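Local coordinates for protein MdcA (Pseudomonas aeruginosa, PDB 5VIT) that is the alpha subunit of malonate decarboxylase and probably transfers the acyl carrier protein from its acetyl thioester to malonate, at residues K18-D30 and V40-R52. Sequence-based numbering, arbitrary orientation.
Sequences KQRRLERVRGLAD and VAALEALIAPGDR
Arg-21 reaches across to the C-terminal end of helix 40-46. Arg-21 CB lies 4.4 Å from CD2 of Leu-46; CG and CD then run past the Leu-46 carbonyl, with Arg-21 CD 3.1 Å from Leu-46 O. Because the chain is extended from CG to NE (chi2 -176°), the guanidinium arrives beyond the last helical turn. There Arg-21 NH1 donates to Leu-46 O at 2.8 Å, and NE turns back to Glu-17 in a salt bridge. A second salt bridge, end-on with the two planes only 19° apart, joins Arg-21 to Asp-51 through two hydrogen bonds to the carboxylate's syn lone pairs: Arg-21 NH2 to Asp-51 OD1 (3.0 Å), in the guanidinium plane, and Arg-21 NH1 to Asp-51 OD2 (2.7 Å), tilted from it. Ala-48 CB sits over one guanidinium face, while Ala-48 N, from above the carboxylate plane, gives Asp-51 OD2 a second donor. Helices 18-23 and 40-46 run nearly antiparallel (157°) and pack against a parallel, Rossmann-like sheet, where Phe-212 of strand 212-215 and Ile-187 of strand 185-190 touch Leu-46. Further along, Val-25 CG1 touches Ala-45 CB at 3.5 Å and CG2 meets Leu-46 CD2, the Val-25 and Leu-46 side chains crossing at about a right angle. Leu-28 ends the apolar seam, its CD2 3.8 Å from Ala-42 CB.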
ATOM      1  N   LYS A  18      34.319 -50.657 -10.469  1.00 37.37           N
ATOM      2  CA  LYS A  18      33.291 -50.681 -11.510  1.00 37.73           C
ATOM      3  C   LYS A  18      33.430 -51.927 -12.379  1.00 41.22           C
ATOM      4  O   LYS A  18      32.441 -52.578 -12.716  1.00 42.56           O
ATOM      5  CB  LYS A  18      33.356 -49.436 -12.398  1.00 34.55           C
ATOM      6  CG  LYS A  18      32.149 -49.300 -13.326  1.00 37.70           C
ATOM      7  CD  LYS A  18      32.306 -48.199 -14.364  1.00 35.76           C
ATOM      8  CE  LYS A  18      31.059 -48.080 -15.209  1.00 33.11           C
ATOM      9  NZ  LYS A  18      31.269 -47.290 -16.451  1.00 29.27           N
ATOM     10  N   GLN A  19      34.662 -52.258 -12.744  1.00 41.57           N
ATOM     11  CA  GLN A  19      34.908 -53.403 -13.605  1.00 45.43           C
ATOM     12  C   GLN A  19      34.388 -54.707 -12.979  1.00 43.26           C
ATOM     13  O   GLN A  19      33.791 -55.532 -13.666  1.00 48.02           O
ATOM     14  CB  GLN A  19      36.396 -53.507 -13.923  1.00 42.63           C
ATOM     15  CG  GLN A  19      36.675 -53.784 -15.376  1.00 50.90           C
ATOM     16  CD  GLN A  19      35.848 -52.910 -16.304  1.00 57.70           C
ATOM     17  OE1 GLN A  19      36.069 -51.703 -16.398  1.00 64.44           O
ATOM     18  NE2 GLN A  19      34.883 -53.518 -16.993  1.00 51.78           N
ATOM     19  N   ARG A  20      34.598 -54.868 -11.676  1.00 43.10           N
ATOM     20  CA  ARG A  20      34.145 -56.052 -10.942  1.00 45.53           C
ATOM     21  C   ARG A  20      32.617 -56.117 -10.833  1.00 49.15           C
ATOM     22  O   ARG A  20      32.033 -57.200 -10.892  1.00 52.96           O
ATOM     23  CB  ARG A  20      34.787 -56.087  -9.544  1.00 45.41           C
ATOM     24  CG  ARG A  20      33.827 -56.383  -8.393  1.00 57.32           C
ATOM     25  CD  ARG A  20      34.515 -56.236  -7.033  1.00 62.80           C
ATOM     26  NE  ARG A  20      33.561 -56.189  -5.917  1.00 77.26           N
ATOM     27  CZ  ARG A  20      33.850 -55.730  -4.695  1.00 82.41           C
ATOM     28  NH1 ARG A  20      35.066 -55.275  -4.418  1.00 83.26           N
ATOM     29  NH2 ARG A  20      32.923 -55.722  -3.742  1.00 82.56           N
ATOM     30  N   ARG A  21      31.969 -54.964 -10.677  1.00 46.65           N
ATOM     31  CA  ARG A  21      30.510 -54.927 -10.623  1.00 49.20           C
ATOM     32  C   ARG A  21      29.919 -55.335 -11.974  1.00 48.27           C
ATOM     33  O   ARG A  21      28.966 -56.115 -12.033  1.00 46.07           O
ATOM     34  CB  ARG A  21      30.007 -53.536 -10.216  1.00 43.64           C
ATOM     35  CG  ARG A  21      30.365 -53.121  -8.791  1.00 44.34           C
ATOM     36  CD  ARG A  21      29.745 -51.766  -8.457  1.00 47.21           C
ATOM     37  NE  ARG A  21      30.149 -51.236  -7.156  1.00 43.24           N
ATOM     38  CZ  ARG A  21      29.431 -50.363  -6.457  1.00 38.27           C
ATOM     39  NH1 ARG A  21      28.259 -49.950  -6.921  1.00 37.67           N
ATOM     40  NH2 ARG A  21      29.870 -49.917  -5.287  1.00 38.12           N
ATOM     41  N   LEU A  22      30.505 -54.812 -13.048  1.00 45.03           N
ATOM     42  CA  LEU A  22      30.033 -55.064 -14.407  1.00 46.52           C
ATOM     43  C   LEU A  22      30.086 -56.551 -14.776  1.00 56.23           C
ATOM     44  O   LEU A  22      29.222 -57.056 -15.498  1.00 52.12           O
ATOM     45  CB  LEU A  22      30.857 -54.254 -15.415  1.00 42.68           C
ATOM     46  CG  LEU A  22      30.646 -52.737 -15.474  1.00 50.81           C
ATOM     47  CD1 LEU A  22      31.477 -52.111 -16.592  1.00 45.58           C
ATOM     48  CD2 LEU A  22      29.188 -52.410 -15.659  1.00 43.05           C
ATOM     49  N   GLU A  23      31.097 -57.256 -14.282  1.00 56.21           N
ATOM     50  CA  GLU A  23      31.243 -58.662 -14.627  1.00 59.39           C
ATOM     51  C   GLU A  23      30.275 -59.536 -13.832  1.00 58.11           C
ATOM     52  O   GLU A  23      29.944 -60.636 -14.256  1.00 60.11           O
ATOM     53  CB  GLU A  23      32.689 -59.123 -14.419  1.00 61.31           C
ATOM     54  CG  GLU A  23      33.198 -60.018 -15.550  1.00 64.03           C
ATOM     55  CD  GLU A  23      33.426 -59.253 -16.847  1.00 68.59           C
ATOM     56  OE1 GLU A  23      33.617 -58.017 -16.791  1.00 72.76           O
ATOM     57  OE2 GLU A  23      33.405 -59.888 -17.923  1.00 76.72           O
ATOM     58  N   ARG A  24      29.788 -59.036 -12.701  1.00 58.67           N
ATOM     59  CA  ARG A  24      28.792 -59.785 -11.933  1.00 61.04           C
ATOM     60  C   ARG A  24      27.410 -59.770 -12.602  1.00 60.66           C
ATOM     61  O   ARG A  24      26.484 -60.422 -12.128  1.00 57.55           O
ATOM     62  CB  ARG A  24      28.689 -59.248 -10.499  1.00 53.89           C
ATOM     63  CG  ARG A  24      29.968 -59.437  -9.689  1.00 67.24           C
ATOM     64  CD  ARG A  24      30.216 -60.916  -9.328  1.00 83.42           C
ATOM     65  NE  ARG A  24      29.257 -61.456  -8.357  1.00 85.78           N
ATOM     66  CZ  ARG A  24      29.208 -62.734  -7.980  1.00 86.84           C
ATOM     67  NH1 ARG A  24      30.061 -63.613  -8.491  1.00 88.06           N
ATOM     68  NH2 ARG A  24      28.309 -63.135  -7.088  1.00 87.11           N
ATOM     69  N   VAL A  25      27.270 -59.032 -13.699  1.00 59.89           N
ATOM     70  CA  VAL A  25      26.031 -59.071 -14.470  1.00 60.30           C
ATOM     71  C   VAL A  25      26.268 -59.403 -15.936  1.00 61.47           C
ATOM     72  O   VAL A  25      25.320 -59.389 -16.720  1.00 65.10           O
ATOM     73  CB  VAL A  25      25.253 -57.729 -14.421  1.00 58.76           C
ATOM     74  CG1 VAL A  25      24.806 -57.395 -13.009  1.00 50.64           C
ATOM     75  CG2 VAL A  25      26.085 -56.611 -15.020  1.00 52.72           C
ATOM     76  N   ARG A  26      27.517 -59.690 -16.308  1.00 61.05           N
ATOM     77  CA  ARG A  26      27.866 -59.887 -17.722  1.00 68.74           C
ATOM     78  C   ARG A  26      27.072 -61.030 -18.366  1.00 69.41           C
ATOM     79  O   ARG A  26      26.697 -60.958 -19.544  1.00 69.39           O
ATOM     80  CB  ARG A  26      29.371 -60.134 -17.882  1.00 67.92           C
ATOM     81  CG  ARG A  26      29.782 -60.658 -19.265  1.00 82.25           C
ATOM     82  CD  ARG A  26      30.976 -59.888 -19.843  1.00 86.09           C
ATOM     83  NE  ARG A  26      31.563 -60.539 -21.019  1.00 95.70           N
ATOM     84  CZ  ARG A  26      31.183 -60.331 -22.279  1.00 95.56           C
ATOM     85  NH1 ARG A  26      30.198 -59.481 -22.557  1.00 89.71           N
ATOM     86  NH2 ARG A  26      31.793 -60.977 -23.267  1.00 90.34           N
ATOM     87  N   GLY A  27      26.800 -62.071 -17.584  1.00 62.97           N
ATOM     88  CA  GLY A  27      25.974 -63.162 -18.059  1.00 65.02           C
ATOM     89  C   GLY A  27      24.520 -62.748 -18.095  1.00 64.89           C
ATOM     90  O   GLY A  27      23.807 -63.000 -19.066  1.00 65.72           O
ATOM     91  N   LEU A  28      24.093 -62.081 -17.030  1.00 69.26           N
ATOM     92  CA  LEU A  28      22.712 -61.638 -16.873  1.00 66.74           C
ATOM     93  C   LEU A  28      22.279 -60.612 -17.931  1.00 64.67           C
ATOM     94  O   LEU A  28      21.087 -60.436 -18.175  1.00 64.81           O
ATOM     95  CB  LEU A  28      22.527 -61.065 -15.464  1.00 61.31           C
ATOM     96  CG  LEU A  28      21.220 -60.373 -15.071  1.00 67.23           C
ATOM     97  CD1 LEU A  28      20.000 -61.275 -15.274  1.00 73.13           C
ATOM     98  CD2 LEU A  28      21.306 -59.907 -13.630  1.00 62.75           C
ATOM     99  N   ALA A  29      23.244 -59.961 -18.575  1.00 64.08           N
ATOM    100  CA  ALA A  29      22.945 -58.857 -19.483  1.00 58.81           C
ATOM    101  C   ALA A  29      23.388 -59.131 -20.916  1.00 59.54           C
ATOM    102  O   ALA A  29      24.303 -59.924 -21.150  1.00 63.60           O
ATOM    103  CB  ALA A  29      23.596 -57.576 -18.975  1.00 55.94           C
ATOM    104  N   ASP A  30      22.736 -58.455 -21.864  1.00 52.64           N
ATOM    105  CA  ASP A  30      23.048 -58.576 -23.288  1.00 51.32           C
ATOM    106  C   ASP A  30      23.652 -57.274 -23.826  1.00 54.35           C
ATOM    107  O   ASP A  30      22.975 -56.462 -24.477  1.00 48.00           O
ATOM    108  CB  ASP A  30      21.787 -58.968 -24.083  1.00 56.29           C
ATOM    109  CG  ASP A  30      22.000 -58.940 -25.598  1.00 61.65           C
ATOM    110  OD1 ASP A  30      23.079 -59.363 -26.069  1.00 53.46           O
ATOM    111  OD2 ASP A  30      21.079 -58.493 -26.319  1.00 63.88           O
ATOM    112  N   VAL A  40      15.954 -56.894 -10.683  1.00 43.84           N
ATOM    113  CA  VAL A  40      16.163 -56.949  -9.240  1.00 48.00           C
ATOM    114  C   VAL A  40      17.479 -57.652  -8.904  1.00 50.24           C
ATOM    115  O   VAL A  40      18.206 -57.237  -7.996  1.00 52.05           O
ATOM    116  CB  VAL A  40      14.991 -57.657  -8.530  1.00 46.31           C
ATOM    117  CG1 VAL A  40      15.273 -57.816  -7.050  1.00 47.27           C
ATOM    118  CG2 VAL A  40      13.704 -56.871  -8.741  1.00 52.00           C
ATOM    119  N   ALA A  41      17.789 -58.703  -9.652  1.00 50.81           N
ATOM    120  CA  ALA A  41      19.057 -59.400  -9.494  1.00 51.23           C
ATOM    121  C   ALA A  41      20.202 -58.492  -9.921  1.00 48.70           C
ATOM    122  O   ALA A  41      21.244 -58.450  -9.276  1.00 46.87           O
ATOM    123  CB  ALA A  41      19.063 -60.687 -10.303  1.00 48.61           C
ATOM    124  N   ALA A  42      19.996 -57.771 -11.020  1.00 47.80           N
ATOM    125  CA  ALA A  42      20.997 -56.841 -11.520  1.00 46.49           C
ATOM    126  C   ALA A  42      21.282 -55.753 -10.484  1.00 45.33           C
ATOM    127  O   ALA A  42      22.429 -55.401 -10.259  1.00 38.77           O
ATOM    128  CB  ALA A  42      20.538 -56.224 -12.833  1.00 43.67           C
ATOM    129  N   LEU A  43      20.237 -55.239  -9.841  1.00 44.80           N
ATOM    130  CA  LEU A  43      20.401 -54.152  -8.886  1.00 43.60           C
ATOM    131  C   LEU A  43      21.185 -54.597  -7.649  1.00 48.33           C
ATOM    132  O   LEU A  43      21.931 -53.807  -7.073  1.00 50.60           O
ATOM    133  CB  LEU A  43      19.045 -53.590  -8.469  1.00 42.54           C
ATOM    134  CG  LEU A  43      18.173 -52.883  -9.509  1.00 38.17           C
ATOM    135  CD1 LEU A  43      16.918 -52.371  -8.839  1.00 37.21           C
ATOM    136  CD2 LEU A  43      18.917 -51.746 -10.177  1.00 39.51           C
ATOM    137  N   GLU A  44      21.020 -55.856  -7.246  1.00 47.34           N
ATOM    138  CA  GLU A  44      21.757 -56.413  -6.103  1.00 48.08           C
ATOM    139  C   GLU A  44      23.212 -56.737  -6.467  1.00 46.01           C
ATOM    140  O   GLU A  44      24.082 -56.835  -5.594  1.00 47.57           O
ATOM    141  CB  GLU A  44      21.047 -57.669  -5.568  1.00 51.15           C
ATOM    142  CG  GLU A  44      19.646 -57.405  -5.000  1.00 50.22           C
ATOM    143  CD  GLU A  44      18.918 -58.669  -4.555  1.00 53.37           C
ATOM    144  OE1 GLU A  44      17.933 -58.562  -3.784  1.00 54.85           O
ATOM    145  OE2 GLU A  44      19.328 -59.770  -4.975  1.00 58.44           O
ATOM    146  N   ALA A  45      23.481 -56.902  -7.756  1.00 41.82           N
ATOM    147  CA  ALA A  45      24.856 -57.059  -8.223  1.00 46.18           C
ATOM    148  C   ALA A  45      25.573 -55.717  -8.404  1.00 47.37           C
ATOM    149  O   ALA A  45      26.718 -55.562  -7.977  1.00 47.35           O
ATOM    150  CB  ALA A  45      24.886 -57.830  -9.524  1.00 45.71           C
ATOM    151  N   LEU A  46      24.900 -54.752  -9.032  1.00 42.31           N
ATOM    152  CA  LEU A  46      25.551 -53.508  -9.443  1.00 42.35           C
ATOM    153  C   LEU A  46      25.715 -52.482  -8.316  1.00 43.58           C
ATOM    154  O   LEU A  46      26.607 -51.644  -8.359  1.00 45.40           O
ATOM    155  CB  LEU A  46      24.777 -52.880 -10.593  1.00 39.83           C
ATOM    156  CG  LEU A  46      24.765 -53.712 -11.873  1.00 46.30           C
ATOM    157  CD1 LEU A  46      23.887 -53.030 -12.901  1.00 43.75           C
ATOM    158  CD2 LEU A  46      26.183 -53.899 -12.399  1.00 46.67           C
ATOM    159  N   ILE A  47      24.842 -52.546  -7.322  1.00 39.27           N
ATOM    160  CA  ILE A  47      24.898 -51.647  -6.182  1.00 38.31           C
ATOM    161  C   ILE A  47      25.496 -52.386  -4.997  1.00 42.55           C
ATOM    162  O   ILE A  47      25.280 -53.588  -4.839  1.00 42.06           O
ATOM    163  CB  ILE A  47      23.503 -51.126  -5.829  1.00 34.09           C
ATOM    164  CG1 ILE A  47      22.913 -50.380  -7.026  1.00 38.56           C
ATOM    165  CG2 ILE A  47      23.544 -50.253  -4.593  1.00 38.53           C
ATOM    166  CD1 ILE A  47      21.415 -50.136  -6.926  1.00 41.31           C
ATOM    167  N   ALA A  48      26.259 -51.684  -4.169  1.00 36.69           N
ATOM    168  CA  ALA A  48      26.807 -52.294  -2.967  1.00 39.64           C
ATOM    169  C   ALA A  48      26.199 -51.614  -1.743  1.00 43.46           C
ATOM    170  O   ALA A  48      25.751 -50.476  -1.841  1.00 41.93           O
ATOM    171  CB  ALA A  48      28.324 -52.180  -2.958  1.00 39.56           C
ATOM    172  N   PRO A  49      26.153 -52.314  -0.594  1.00 43.89           N
ATOM    173  CA  PRO A  49      25.720 -51.626   0.628  1.00 47.04           C
ATOM    174  C   PRO A  49      26.555 -50.366   0.911  1.00 41.18           C
ATOM    175  O   PRO A  49      27.768 -50.366   0.715  1.00 40.99           O
ATOM    176  CB  PRO A  49      25.914 -52.694   1.725  1.00 44.26           C
ATOM    177  CG  PRO A  49      26.644 -53.842   1.063  1.00 40.79           C
ATOM    178  CD  PRO A  49      26.320 -53.762  -0.383  1.00 41.62           C
ATOM    179  N   GLY A  50      25.900 -49.296   1.344  1.00 39.48           N
ATOM    180  CA  GLY A  50      26.598 -48.056   1.636  1.00 41.43           C
ATOM    181  C   GLY A  50      26.663 -47.106   0.450  1.00 39.14           C
ATOM    182  O   GLY A  50      27.007 -45.936   0.595  1.00 39.85           O
ATOM    183  N   ASP A  51      26.324 -47.615  -0.727  1.00 37.89           N
ATOM    184  CA  ASP A  51      26.377 -46.825  -1.944  1.00 36.85           C
ATOM    185  C   ASP A  51      25.577 -45.528  -1.850  1.00 39.42           C
ATOM    186  O   ASP A  51      24.497 -45.477  -1.230  1.00 36.62           O
ATOM    187  CB  ASP A  51      25.871 -47.644  -3.129  1.00 35.84           C
ATOM    188  CG  ASP A  51      26.991 -48.322  -3.887  1.00 42.95           C
ATOM    189  OD1 ASP A  51      28.150 -48.236  -3.418  1.00 41.70           O
ATOM    190  OD2 ASP A  51      26.713 -48.943  -4.947  1.00 42.41           O
ATOM    191  N   ARG A  52      26.137 -44.483  -2.459  1.00 31.90           N
ATOM    192  CA  ARG A  52      25.406 -43.258  -2.732  1.00 34.30           C
ATOM    193  C   ARG A  52      24.630 -43.468  -4.020  1.00 31.78           C
ATOM    194  O   ARG A  52      25.213 -43.652  -5.092  1.00 30.39           O
ATOM    195  CB  ARG A  52      26.349 -42.060  -2.853  1.00 34.81           C
ATOM    196  CG  ARG A  52      26.983 -41.639  -1.547  1.00 36.93           C
ATOM    197  CD  ARG A  52      28.084 -40.621  -1.799  1.00 38.23           C
ATOM    198  NE  ARG A  52      28.718 -40.186  -0.556  1.00 42.55           N
ATOM    199  CZ  ARG A  52      29.894 -39.568  -0.500  1.00 38.76           C
ATOM    200  NH1 ARG A  52      30.571 -39.327  -1.619  1.00 31.86           N
ATOM    201  NH2 ARG A  52      30.400 -39.204   0.675  1.00 37.84           N
TER